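Local coordinates for protein adenosyl-chloride synthase (Thermotoga maritima, PDB 2ZBV) that binds adenosine and, as a member of the SAM hydrolase and SAM-dependent halogenase family, probably cleaves S-adenosyl-L-methionine to release an adenosine product, at residues A[46-50]-A[94-98]; A[1-5]-A[29-33]; A[115-119]-A[130-135]. All coordinates share one frame; numbering follows the deposited sequence.

All three contacts lie in series in the N-terminal domain: contact 2 closes first, then contact 1, then contact 3. All are built round the six-stranded mixed sheet. Contact 2 pairs its outermost strand within the chain, 31-33, with strand 2-6; helices 43-54 and 97-103 of contact 1 cover one face, helices 14-25 and 127-140 the other, giving a three-layer alpha/beta build. Contacts 1 and 2, centres about 17 Å apart, touch, Leu-5 CD2 packing on Leu-50 CB at 3.6 Å. Contacts 2 and 3, centres about 16 Å apart, do not, but both pack against helix 14-25. Side chains of Ala-46, Phe-4 and Asp-130 lie about 7, 4 and 8 Å from those of adenosine-binding Asp-7, Trp-8 and Thr-125.

Contact 1: A[46-50]-A[94-98]; sequences ASHVL and GVLTV
Leu-50 and Leu-96 supply the tightest apolar touch: CD2 of Leu-50 meets CD2 of Leu-96 at 3.4 Å, closer than ordinary van der Waals contact, the two branched ends slanting across one another. Ala-46 CB rests on Val-95 CG2 at 3.7 Å, and Val-98 CG2 lies over one face of the His-48 ring. The same CG2 approaches Ser-47 OG at 3.4 Å. That hydroxyl stands between the backbone N and carbonyl carbon (chi1 72°), from where it hydrogen-bonds Arg-44 O, one turn back. Helix 43-54 meets the turn that leads into helix 97-103, and Val-98 in its first turn, on one face of the mixed beta sheet of this alpha/beta domain, where Leu-50 and Val-95 touch Val-65 and Leu-50 and Leu-96 touch Phe-88. Polar links between the segments run through a bridging water, which donates to Ser-47 O at 2.9 Å and to Val-95 O at 2.8 Å. A CA-H...O contact, Ser-47 CA to Val-95 O at 3.2 Å, marks where the two backbones come nearest. Within the type I turn, with Leu-96 at the N-cap, Gly-94 O accepts from both Thr-97 N and Thr-97 OG1, the latter at 2.6 Å.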
loop_
_atom_site.group_PDB
_atom_site.type_symbol
_atom_site.label_atom_id
_atom_site.label_comp_id
_atom_site.label_asym_id
_atom_site.label_seq_id
_atom_site.Cartn_x
_atom_site.Cartn_y
_atom_site.Cartn_z
ATOM N N ALA A 46 10.931 -4.168 13.242
ATOM C CA ALA A 46 9.932 -5.188 12.951
ATOM C C ALA A 46 9.493 -5.943 14.221
ATOM O O ALA A 46 8.315 -6.256 14.377
ATOM C CB ALA A 46 10.480 -6.178 11.910
ATOM N N SER A 47 10.430 -6.215 15.129
ATOM C CA SER A 47 10.094 -6.957 16.351
ATOM C C SER A 47 9.062 -6.192 17.171
ATOM O O SER A 47 8.142 -6.781 17.731
ATOM C CB SER A 47 11.356 -7.258 17.188
ATOM O OG SER A 47 11.895 -6.111 17.836
ATOM N N HIS A 48 9.204 -4.871 17.221
ATOM C CA HIS A 48 8.254 -4.025 17.947
ATOM C C HIS A 48 6.897 -3.944 17.250
ATOM O O HIS A 48 5.856 -4.114 17.888
ATOM C CB HIS A 48 8.823 -2.615 18.106
ATOM C CG HIS A 48 9.913 -2.523 19.125
ATOM N ND1 HIS A 48 9.690 -2.736 20.468
ATOM C CD2 HIS A 48 11.233 -2.246 18.999
ATOM C CE1 HIS A 48 10.827 -2.595 21.126
ATOM N NE2 HIS A 48 11.779 -2.297 20.258
ATOM N N VAL A 49 6.908 -3.667 15.945
ATOM C CA VAL A 49 5.664 -3.577 15.169
ATOM C C VAL A 49 4.878 -4.887 15.256
ATOM O O VAL A 49 3.655 -4.884 15.382
ATOM C CB VAL A 49 5.938 -3.282 13.666
ATOM C CG1 VAL A 49 4.624 -3.332 12.889
ATOM C CG2 VAL A 49 6.575 -1.888 13.500
ATOM N N LEU A 50 5.592 -6.005 15.186
ATOM C CA LEU A 50 4.970 -7.330 15.257
ATOM C C LEU A 50 4.210 -7.512 16.566
ATOM O O LEU A 50 3.038 -7.883 16.577
ATOM C CB LEU A 50 6.041 -8.416 15.155
ATOM C CG LEU A 50 5.541 -9.846 15.373
ATOM C CD1 LEU A 50 4.596 -10.229 14.243
ATOM C CD2 LEU A 50 6.742 -10.800 15.420
ATOM N N GLY A 94 16.089 -12.881 15.621
ATOM C CA GLY A 94 15.721 -11.959 16.679
ATOM C C GLY A 94 14.451 -11.157 16.438
ATOM O O GLY A 94 13.999 -10.446 17.334
ATOM N N VAL A 95 13.863 -11.256 15.246
ATOM C CA VAL A 95 12.641 -10.504 14.968
ATOM C C VAL A 95 11.484 -10.896 15.907
ATOM O O VAL A 95 10.598 -10.083 16.191
ATOM C CB VAL A 95 12.205 -10.642 13.471
ATOM C CG1 VAL A 95 11.742 -12.076 13.151
ATOM C CG2 VAL A 95 11.100 -9.635 13.167
ATOM N N LEU A 96 11.506 -12.128 16.418
ATOM C CA LEU A 96 10.453 -12.594 17.328
ATOM C C LEU A 96 10.779 -12.336 18.795
ATOM O O LEU A 96 10.100 -12.854 19.685
ATOM C CB LEU A 96 10.198 -14.093 17.133
ATOM C CG LEU A 96 9.753 -14.527 15.732
ATOM C CD1 LEU A 96 9.491 -16.029 15.712
ATOM C CD2 LEU A 96 8.502 -13.745 15.328
ATOM N N THR A 97 11.806 -11.529 19.042
ATOM C CA THR A 97 12.235 -11.215 20.402
ATOM C C THR A 97 11.148 -10.661 21.322
ATOM O O THR A 97 10.970 -11.155 22.443
ATOM C CB THR A 97 13.406 -10.209 20.400
ATOM O OG1 THR A 97 14.574 -10.833 19.864
ATOM C CG2 THR A 97 13.707 -9.723 21.811
ATOM N N VAL A 98 10.422 -9.644 20.859
ATOM C CA VAL A 98 9.392 -9.024 21.685
ATOM C C VAL A 98 8.189 -9.924 21.980
ATOM O O VAL A 98 7.773 -10.028 23.132
ATOM C CB VAL A 98 8.911 -7.678 21.075
ATOM C CG1 VAL A 98 8.027 -6.937 22.083
ATOM C CG2 VAL A 98 10.118 -6.804 20.700
HETATM O O HOH W 1 8.808 -9.568 18.272
#

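Contact 2: A[1-5]-A[29-33]; sequences MIGFL and AEIID
Ile-2 and Ile-31 form one of three parallel bridges that join strand 2-6 to strand 31-33, outermost in the sheet within the chain; the two belong to a beta-alpha-beta crossover whose connecting helix is 14-25. Three near-straight backbone bonds tie them: Ile-2 N to Glu-30 O at 2.7 Å, Ile-32 N to Ile-2 O at 2.8 Å and Phe-4 N to Ile-32 O at 2.8 Å. Phe-4, on the same sheet face as Ile-2, Ile-31 and Asp-33, lies beside both its bridge partner Asp-33 and Ile-31, two residues back. Its CB has Asp-33 OD2 at 3.7 Å and lies near Ile-32 O and Ile-31 CG2; its CG still borders that carboxylate oxygen. CD2 meets OD2 of Asp-33 at 3.6 Å and CG2 of Ile-31 at 4.0 Å, both obliquely to the ring, whose plane is turned 46° from the carboxylate. With CG anti to the backbone N (chi1 -157°), the rest of the ring leads off the strand pair, toward Ala-18 of helix 14-25 and an edge-to-face stack with His-36. The Asp-33 carboxylate is held by a salt bridge from OD1 to Lys-19 and a hydrogen bond between OD2 and His-36; Glu-30 OE1 makes a salt bridge to Lys-23 of the second subunit. On the face that carries Ile-32, the SE of selenomethionine Met-1 touches Ile-32 CD1 at 3.8 Å.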
loop_
_atom_site.group_PDB
_atom_site.type_symbol
_atom_site.label_atom_id
_atom_site.label_comp_id
_atom_site.label_asym_id
_atom_site.label_seq_id
_atom_site.Cartn_x
_atom_site.Cartn_y
_atom_site.Cartn_z
HETATM N N MSE A 1 -6.686 -16.538 10.302
HETATM C CA MSE A 1 -6.116 -15.520 9.378
HETATM C C MSE A 1 -4.588 -15.473 9.461
HETATM O O MSE A 1 -3.994 -15.960 10.419
HETATM C CB MSE A 1 -6.707 -14.131 9.690
HETATM C CG MSE A 1 -6.596 -13.678 11.153
HETATM SE SE MSE A 1 -7.538 -11.982 11.597
HETATM C CE MSE A 1 -9.344 -12.681 11.768
ATOM N N ILE A 2 -3.965 -14.902 8.436
ATOM C CA ILE A 2 -2.517 -14.760 8.386
ATOM C C ILE A 2 -2.132 -13.275 8.465
ATOM O O ILE A 2 -2.602 -12.477 7.660
ATOM C CB ILE A 2 -1.953 -15.359 7.065
ATOM C CG1 ILE A 2 -2.006 -16.888 7.121
ATOM C CG2 ILE A 2 -0.523 -14.899 6.836
ATOM C CD1 ILE A 2 -1.650 -17.553 5.794
ATOM N N GLY A 3 -1.297 -12.916 9.444
ATOM C CA GLY A 3 -0.838 -11.537 9.594
ATOM C C GLY A 3 0.499 -11.460 8.874
ATOM O O GLY A 3 1.426 -12.178 9.233
ATOM N N PHE A 4 0.613 -10.570 7.893
ATOM C CA PHE A 4 1.808 -10.467 7.044
ATOM C C PHE A 4 2.660 -9.220 7.331
ATOM O O PHE A 4 2.179 -8.089 7.211
ATOM C CB PHE A 4 1.307 -10.480 5.589
ATOM C CG PHE A 4 2.325 -10.917 4.553
ATOM C CD1 PHE A 4 3.595 -11.365 4.911
ATOM C CD2 PHE A 4 1.988 -10.860 3.196
ATOM C CE1 PHE A 4 4.525 -11.752 3.927
ATOM C CE2 PHE A 4 2.903 -11.240 2.200
ATOM C CZ PHE A 4 4.178 -11.688 2.574
ATOM N N LEU A 5 3.926 -9.434 7.696
ATOM C CA LEU A 5 4.854 -8.338 8.019
ATOM C C LEU A 5 6.229 -8.541 7.348
ATOM O O LEU A 5 6.852 -9.589 7.518
ATOM C CB LEU A 5 5.016 -8.261 9.544
ATOM C CG LEU A 5 5.990 -7.289 10.224
ATOM C CD1 LEU A 5 5.704 -5.862 9.800
ATOM C CD2 LEU A 5 5.829 -7.410 11.746
ATOM N N ALA A 29 -7.491 -18.674 2.219
ATOM C CA ALA A 29 -6.644 -18.008 3.207
ATOM C C ALA A 29 -6.955 -16.518 3.299
ATOM O O ALA A 29 -7.134 -15.848 2.281
ATOM C CB ALA A 29 -5.170 -18.204 2.854
ATOM N N GLU A 30 -7.022 -16.012 4.526
ATOM C CA GLU A 30 -7.285 -14.601 4.768
ATOM C C GLU A 30 -5.960 -13.948 5.151
ATOM O O GLU A 30 -5.425 -14.194 6.230
ATOM C CB GLU A 30 -8.289 -14.421 5.913
ATOM C CG GLU A 30 -8.629 -12.965 6.192
ATOM C CD GLU A 30 -9.361 -12.313 5.032
ATOM O OE1 GLU A 30 -10.494 -12.747 4.730
ATOM O OE2 GLU A 30 -8.805 -11.373 4.421
ATOM N N ILE A 31 -5.443 -13.110 4.264
ATOM C CA ILE A 31 -4.168 -12.444 4.497
ATOM C C ILE A 31 -4.356 -10.978 4.864
ATOM O O ILE A 31 -4.922 -10.204 4.099
ATOM C CB ILE A 31 -3.278 -12.522 3.239
ATOM C CG1 ILE A 31 -3.152 -13.981 2.783
ATOM C CG2 ILE A 31 -1.898 -11.942 3.535
ATOM C CD1 ILE A 31 -2.445 -14.150 1.438
ATOM N N ILE A 32 -3.894 -10.602 6.045
ATOM C CA ILE A 32 -3.999 -9.213 6.468
ATOM C C ILE A 32 -2.594 -8.671 6.587
ATOM O O ILE A 32 -1.788 -9.191 7.336
ATOM C CB ILE A 32 -4.701 -9.064 7.826
ATOM C CG1 ILE A 32 -6.125 -9.631 7.730
ATOM C CG2 ILE A 32 -4.708 -7.580 8.235
ATOM C CD1 ILE A 32 -6.990 -9.370 8.955
ATOM N N ASP A 33 -2.303 -7.637 5.812
ATOM C CA ASP A 33 -0.989 -7.018 5.842
ATOM C C ASP A 33 -0.868 -6.152 7.088
ATOM O O ASP A 33 -1.717 -5.308 7.358
ATOM C CB ASP A 33 -0.789 -6.149 4.600
ATOM C CG ASP A 33 -0.783 -6.960 3.311
ATOM O OD1 ASP A 33 -1.296 -6.451 2.293
ATOM O OD2 ASP A 33 -0.257 -8.095 3.307
#

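Contact 3: A[115-119]-A[130-135]; sequences ELFYK and DIFAPV
Tyr-118 N donates to Asp-130 O at 3.0 Å, nearly straight (170°) but tilted 32° from the carbonyl plane, tying the loop at Tyr-118 to helix 127-140 at a wider, pi-type turn. Phe-117 and Ile-131 run side by side: CG1 of Ile-131 sits over the centre of the Phe-117 ring, 4.0 Å from its centroid, a CH-pi contact, while Ile-131 CG2 reaches Phe-117 CE1 at 3.6 Å. Further along, Pro-134, which marks the kink in the helix, puts CB against Leu-116 O at 3.3 Å and CG against Tyr-118 CB at 4.0 Å. Leu-116 CB packs on Val-135 CG2. Tyr-118, with CG anti to its N (chi1 161°), turns its ring edge to the Asp-130 carboxylate, CD2 3.2 Å from OD1 near the ring plane; its OH is hydrogen-bonded to Asp-56 of the third subunit. The loop after strand 105-110 thus joins helix 127-140 beside a subunit interface. Lys-119 CE lies against Asp-130 OD1 at 3.6 Å, but Lys-119 NZ stays 4.4 Å from that OD1, beyond a salt bridge and close to the like charge of Arg-129; OD2 is hydrogen-bonded to Ser-123 OG, and any help from the lysine to the carboxylate is probably long-range electrostatics.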
loop_
_atom_site.group_PDB
_atom_site.type_symbol
_atom_site.label_atom_id
_atom_site.label_comp_id
_atom_site.label_asym_id
_atom_site.label_seq_id
_atom_site.Cartn_x
_atom_site.Cartn_y
_atom_site.Cartn_z
ATOM N N GLU A 115 8.601 -30.896 2.345
ATOM C CA GLU A 115 7.347 -31.125 1.630
ATOM C C GLU A 115 6.381 -29.943 1.740
ATOM O O GLU A 115 5.386 -29.869 1.014
ATOM C CB GLU A 115 6.677 -32.400 2.155
ATOM C CG GLU A 115 7.508 -33.654 1.921
ATOM C CD GLU A 115 7.861 -33.838 0.456
ATOM O OE1 GLU A 115 6.930 -33.990 -0.364
ATOM O OE2 GLU A 115 9.068 -33.824 0.121
ATOM N N LEU A 116 6.683 -29.019 2.643
ATOM C CA LEU A 116 5.843 -27.846 2.850
ATOM C C LEU A 116 6.271 -26.673 1.961
ATOM O O LEU A 116 5.546 -25.678 1.838
ATOM C CB LEU A 116 5.908 -27.425 4.318
ATOM C CG LEU A 116 5.531 -28.518 5.329
ATOM C CD1 LEU A 116 5.763 -28.009 6.749
ATOM C CD2 LEU A 116 4.072 -28.924 5.127
ATOM N N PHE A 117 7.436 -26.800 1.334
ATOM C CA PHE A 117 7.975 -25.738 0.483
ATOM C C PHE A 117 7.197 -25.522 -0.802
ATOM O O PHE A 117 6.479 -26.406 -1.262
ATOM C CB PHE A 117 9.445 -26.029 0.134
ATOM C CG PHE A 117 10.361 -26.096 1.331
ATOM C CD1 PHE A 117 9.875 -25.891 2.620
ATOM C CD2 PHE A 117 11.718 -26.345 1.163
ATOM C CE1 PHE A 117 10.722 -25.927 3.722
ATOM C CE2 PHE A 117 12.577 -26.384 2.257
ATOM C CZ PHE A 117 12.079 -26.174 3.541
ATOM N N TYR A 118 7.351 -24.333 -1.377
ATOM C CA TYR A 118 6.693 -23.973 -2.628
ATOM C C TYR A 118 7.486 -24.602 -3.773
ATOM O O TYR A 118 6.923 -24.971 -4.801
ATOM C CB TYR A 118 6.639 -22.441 -2.754
ATOM C CG TYR A 118 6.402 -21.879 -4.144
ATOM C CD1 TYR A 118 5.285 -22.243 -4.897
ATOM C CD2 TYR A 118 7.287 -20.945 -4.690
ATOM C CE1 TYR A 118 5.055 -21.681 -6.170
ATOM C CE2 TYR A 118 7.074 -20.383 -5.946
ATOM C CZ TYR A 118 5.957 -20.752 -6.681
ATOM O OH TYR A 118 5.751 -20.176 -7.916
ATOM N N LYS A 119 8.795 -24.732 -3.585
ATOM C CA LYS A 119 9.647 -25.345 -4.598
ATOM C C LYS A 119 10.633 -26.326 -3.988
ATOM O O LYS A 119 11.091 -26.143 -2.862
ATOM C CB LYS A 119 10.399 -24.276 -5.395
ATOM C CG LYS A 119 9.485 -23.480 -6.306
ATOM C CD LYS A 119 10.237 -22.738 -7.397
ATOM C CE LYS A 119 11.089 -21.619 -6.849
ATOM N NZ LYS A 119 11.524 -20.745 -7.971
ATOM N N ASP A 130 9.516 -19.024 -1.062
ATOM C CA ASP A 130 9.721 -20.459 -1.204
ATOM C C ASP A 130 9.601 -21.334 0.026
ATOM O O ASP A 130 9.358 -22.537 -0.101
ATOM C CB ASP A 130 11.080 -20.711 -1.860
ATOM C CG ASP A 130 11.220 -19.997 -3.188
ATOM O OD1 ASP A 130 10.181 -19.783 -3.850
ATOM O OD2 ASP A 130 12.363 -19.661 -3.574
ATOM N N ILE A 131 9.761 -20.743 1.204
ATOM C CA ILE A 131 9.700 -21.506 2.443
ATOM C C ILE A 131 8.732 -20.960 3.496
ATOM O O ILE A 131 7.869 -21.688 3.986
ATOM C CB ILE A 131 11.099 -21.604 3.086
ATOM C CG1 ILE A 131 12.087 -22.252 2.105
ATOM C CG2 ILE A 131 11.015 -22.398 4.393
ATOM C CD1 ILE A 131 13.517 -22.393 2.653
ATOM N N PHE A 132 8.883 -19.685 3.846
ATOM C CA PHE A 132 8.035 -19.077 4.871
ATOM C C PHE A 132 6.561 -18.953 4.527
ATOM O O PHE A 132 5.705 -19.375 5.309
ATOM C CB PHE A 132 8.580 -17.697 5.259
ATOM C CG PHE A 132 9.929 -17.744 5.921
ATOM C CD1 PHE A 132 10.129 -18.513 7.066
ATOM C CD2 PHE A 132 10.997 -17.016 5.406
ATOM C CE1 PHE A 132 11.372 -18.558 7.687
ATOM C CE2 PHE A 132 12.251 -17.051 6.018
ATOM C CZ PHE A 132 12.440 -17.820 7.159
ATOM N N ALA A 133 6.259 -18.372 3.368
ATOM C CA ALA A 133 4.867 -18.190 2.976
ATOM C C ALA A 133 4.106 -19.512 2.894
ATOM O O ALA A 133 3.050 -19.656 3.498
ATOM C CB ALA A 133 4.779 -17.436 1.640
ATOM N N PRO A 134 4.634 -20.497 2.149
ATOM C CA PRO A 134 3.895 -21.762 2.075
ATOM C C PRO A 134 3.721 -22.442 3.433
ATOM O O PRO A 134 2.676 -23.041 3.706
ATOM C CB PRO A 134 4.713 -22.587 1.074
ATOM C CG PRO A 134 6.103 -21.994 1.163
ATOM C CD PRO A 134 5.812 -20.518 1.266
ATOM N N VAL A 135 4.733 -22.346 4.288
ATOM C CA VAL A 135 4.638 -22.940 5.613
ATOM C C VAL A 135 3.514 -22.269 6.406
ATOM O O VAL A 135 2.695 -22.949 7.041
ATOM C CB VAL A 135 5.977 -22.820 6.371
ATOM C CG1 VAL A 135 5.775 -23.079 7.858
ATOM C CG2 VAL A 135 6.968 -23.839 5.806
#